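PDB 1BF6: phosphotriesterase homology protein from Escherichia coli, which hydrolyses phosphorylated glyceryl acetates and also acts on aromatic acetates and propionates, binding two zinc ions per subunit. Local coordinates for residues A[197-202]-A[234-239]. Numbering follows the deposited sequence.
Sequences KMIDLG and LNRVML
I199 and R236 make the direct contact here, aliphatic carbon against aliphatic carbon: I199 CG2 lies 4.0 Å from R236 CG, and both CG1 and CG2 of I199 also approach R236 CB. The two side chains cross at a slant, and the CA atoms of I199 and R236 are 6.7 Å apart. The first torsion of the arginine sets its CG beside the backbone N (chi1 -75°), which is where it meets I199 CG2; a bend about the CB-CG bond (chi2 -56°) then decides the course of the guanidinium, which passes I199 toward G202. Away from G202, NH1 of R236 reaches N235 O at 3.0 Å with a fairly straight N-H...O angle of 156°. The carbonyl lies almost in the guanidinium plane, whereas NH1 stands well above the carbonyl plane, so the bond restrains the head without using a lone-pair direction. From the other terminal nitrogen, R236 NH2 gives a hydrogen bond to a water at 3.0 Å, and that water donates to G202 O at 2.8 Å, bridging the segments where no direct hydrogen bond joins them. In the TIM-barrel fold of this family, helix 192-200 leads into strand 204-207, and helix 218-230 connects that strand to its parallel neighbour 237-239 in a beta-alpha-beta unit; I199 also touches L228 of helix 218-230 and V205 of strand 204-207. With an alanine at R236, the N235 carbonyl and the bridging water would probably lose their guanidinium partner, and I199 CG2 the CG methylene, while CB contacts remain. G202, at positive phi with two bonds back into the last turn, ends helix 192-200 in a Schellman motif.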
ATOM      1  N   LYS A 197      13.116   9.265 -11.479  1.00 11.36           N
ATOM      2  CA  LYS A 197      14.048   8.175 -11.749  1.00 11.92           C
ATOM      3  C   LYS A 197      13.356   6.832 -11.600  1.00 10.78           C
ATOM      4  O   LYS A 197      13.508   5.953 -12.457  1.00 11.95           O
ATOM      5  CB  LYS A 197      15.272   8.279 -10.833  1.00 12.04           C
ATOM      6  CG  LYS A 197      16.147   9.475 -11.188  1.00 14.70           C
ATOM      7  CD  LYS A 197      17.314   9.669 -10.239  1.00 17.41           C
ATOM      8  CE  LYS A 197      18.133  10.887 -10.635  1.00 18.07           C
ATOM      9  NZ  LYS A 197      19.223  11.142  -9.650  1.00 20.26           N
ATOM     10  N   MET A 198      12.544   6.686 -10.555  1.00  9.07           N
ATOM     11  CA  MET A 198      11.825   5.434 -10.335  1.00  9.67           C
ATOM     12  C   MET A 198      10.877   5.142 -11.484  1.00 10.78           C
ATOM     13  O   MET A 198      10.812   4.009 -11.974  1.00  9.36           O
ATOM     14  CB  MET A 198      11.061   5.452  -9.002  1.00 11.33           C
ATOM     15  CG  MET A 198      11.971   5.479  -7.784  1.00 12.63           C
ATOM     16  SD  MET A 198      11.076   5.367  -6.236  1.00 15.59           S
ATOM     17  CE  MET A 198      10.876   7.078  -5.847  1.00 15.09           C
ATOM     18  N   ILE A 199      10.149   6.168 -11.926  1.00  9.23           N
ATOM     19  CA  ILE A 199       9.227   6.010 -13.041  1.00 11.17           C
ATOM     20  C   ILE A 199      10.020   5.679 -14.327  1.00  9.55           C
ATOM     21  O   ILE A 199       9.587   4.859 -15.129  1.00 10.23           O
ATOM     22  CB  ILE A 199       8.359   7.293 -13.230  1.00 11.34           C
ATOM     23  CG1 ILE A 199       7.386   7.435 -12.049  1.00 11.00           C
ATOM     24  CG2 ILE A 199       7.608   7.248 -14.576  1.00 12.18           C
ATOM     25  CD1 ILE A 199       6.576   8.739 -12.057  1.00  8.49           C
ATOM     26  N   ASP A 200      11.198   6.281 -14.477  1.00 12.73           N
ATOM     27  CA  ASP A 200      12.042   6.042 -15.639  1.00 14.62           C
ATOM     28  C   ASP A 200      12.499   4.579 -15.706  1.00 14.70           C
ATOM     29  O   ASP A 200      12.673   4.032 -16.789  1.00 13.36           O
ATOM     30  CB  ASP A 200      13.247   6.977 -15.635  1.00 19.41           C
ATOM     31  CG  ASP A 200      13.971   6.990 -16.970  1.00 24.52           C
ATOM     32  OD1 ASP A 200      13.343   7.396 -17.968  1.00 26.34           O
ATOM     33  OD2 ASP A 200      15.151   6.582 -17.023  1.00 25.99           O
ATOM     34  N   LEU A 201      12.681   3.951 -14.545  1.00 14.84           N
ATOM     35  CA  LEU A 201      13.086   2.545 -14.483  1.00 14.68           C
ATOM     36  C   LEU A 201      11.896   1.631 -14.787  1.00 14.21           C
ATOM     37  O   LEU A 201      12.062   0.420 -14.936  1.00 14.42           O
ATOM     38  CB  LEU A 201      13.673   2.196 -13.104  1.00 15.10           C
ATOM     39  CG  LEU A 201      14.996   2.845 -12.677  1.00 16.83           C
ATOM     40  CD1 LEU A 201      15.357   2.396 -11.254  1.00 13.39           C
ATOM     41  CD2 LEU A 201      16.113   2.483 -13.657  1.00 16.97           C
ATOM     42  N   GLY A 202      10.694   2.210 -14.829  1.00 11.49           N
ATOM     43  CA  GLY A 202       9.495   1.446 -15.133  1.00  8.38           C
ATOM     44  C   GLY A 202       8.580   1.067 -13.984  1.00  8.28           C
ATOM     45  O   GLY A 202       7.587   0.370 -14.182  1.00  8.80           O
ATOM     46  N   LEU A 234       1.232  10.597 -15.298  1.00 11.07           N
ATOM     47  CA  LEU A 234       0.149  10.125 -14.431  1.00 10.39           C
ATOM     48  C   LEU A 234      -0.196   8.644 -14.536  1.00  9.46           C
ATOM     49  O   LEU A 234      -0.790   8.084 -13.613  1.00  7.89           O
ATOM     50  CB  LEU A 234      -1.127  10.955 -14.614  1.00  9.69           C
ATOM     51  CG  LEU A 234      -1.101  12.436 -14.215  1.00 10.39           C
ATOM     52  CD1 LEU A 234      -2.519  12.994 -14.360  1.00 10.00           C
ATOM     53  CD2 LEU A 234      -0.632  12.607 -12.782  1.00  8.61           C
ATOM     54  N   ASN A 235       0.163   7.998 -15.644  1.00  9.32           N
ATOM     55  CA  ASN A 235      -0.138   6.571 -15.781  1.00 11.58           C
ATOM     56  C   ASN A 235       0.757   5.674 -14.899  1.00 10.32           C
ATOM     57  O   ASN A 235       0.649   4.450 -14.957  1.00 12.67           O
ATOM     58  CB  ASN A 235      -0.075   6.117 -17.252  1.00 14.46           C
ATOM     59  CG  ASN A 235       1.314   6.263 -17.863  1.00 18.95           C
ATOM     60  OD1 ASN A 235       2.182   6.985 -17.348  1.00 21.75           O
ATOM     61  ND2 ASN A 235       1.520   5.592 -18.995  1.00 24.20           N
ATOM     62  N   ARG A 236       1.623   6.284 -14.090  1.00  9.04           N
ATOM     63  CA  ARG A 236       2.502   5.525 -13.189  1.00 10.78           C
ATOM     64  C   ARG A 236       2.301   5.894 -11.715  1.00 10.87           C
ATOM     65  O   ARG A 236       3.016   5.395 -10.843  1.00  8.17           O
ATOM     66  CB  ARG A 236       3.978   5.711 -13.572  1.00 12.40           C
ATOM     67  CG  ARG A 236       4.399   4.944 -14.818  1.00 13.79           C
ATOM     68  CD  ARG A 236       4.105   3.460 -14.672  1.00 15.43           C
ATOM     69  NE  ARG A 236       4.477   2.730 -15.881  1.00 21.61           N
ATOM     70  CZ  ARG A 236       3.640   2.408 -16.866  1.00 24.55           C
ATOM     71  NH1 ARG A 236       2.352   2.733 -16.806  1.00 24.33           N
ATOM     72  NH2 ARG A 236       4.110   1.816 -17.958  1.00 26.17           N
ATOM     73  N   VAL A 237       1.289   6.724 -11.446  1.00 10.73           N
ATOM     74  CA  VAL A 237       0.985   7.200 -10.094  1.00  8.82           C
ATOM     75  C   VAL A 237      -0.313   6.643  -9.519  1.00  6.95           C
ATOM     76  O   VAL A 237      -1.347   6.613 -10.199  1.00  5.85           O
ATOM     77  CB  VAL A 237       0.894   8.757 -10.061  1.00  9.14           C
ATOM     78  CG1 VAL A 237       0.571   9.250  -8.652  1.00 10.97           C
ATOM     79  CG2 VAL A 237       2.178   9.372 -10.531  1.00 10.36           C
ATOM     80  N   MET A 238      -0.238   6.151  -8.281  1.00  3.64           N
ATOM     81  CA  MET A 238      -1.408   5.653  -7.574  1.00  4.44           C
ATOM     82  C   MET A 238      -1.520   6.403  -6.234  1.00  5.97           C
ATOM     83  O   MET A 238      -0.534   6.991  -5.762  1.00  6.50           O
ATOM     84  CB  MET A 238      -1.391   4.135  -7.435  1.00  7.02           C
ATOM     85  CG  MET A 238      -1.518   3.448  -8.802  1.00  6.69           C
ATOM     86  SD  MET A 238      -1.854   1.693  -8.751  1.00  9.64           S
ATOM     87  CE  MET A 238      -0.265   1.075  -8.198  1.00 10.29           C
ATOM     88  N   LEU A 239      -2.719   6.398  -5.650  1.00  5.26           N
ATOM     89  CA  LEU A 239      -3.000   7.167  -4.432  1.00  5.75           C
ATOM     90  C   LEU A 239      -3.652   6.403  -3.295  1.00  4.95           C
ATOM     91  O   LEU A 239      -4.343   5.410  -3.516  1.00  4.80           O
ATOM     92  CB  LEU A 239      -3.943   8.335  -4.793  1.00  7.32           C
ATOM     93  CG  LEU A 239      -3.629   9.217  -6.014  1.00  7.80           C
ATOM     94  CD1 LEU A 239      -4.806  10.165  -6.274  1.00  9.66           C
ATOM     95  CD2 LEU A 239      -2.362  10.004  -5.814  1.00  7.21           C
TER
HETATM   96  O   HOH W   1       7.439   3.747 -14.979  1.00 12.68           O
HETATM   97  O   HOH W   2       6.463   0.387 -16.781  1.00 22.54           O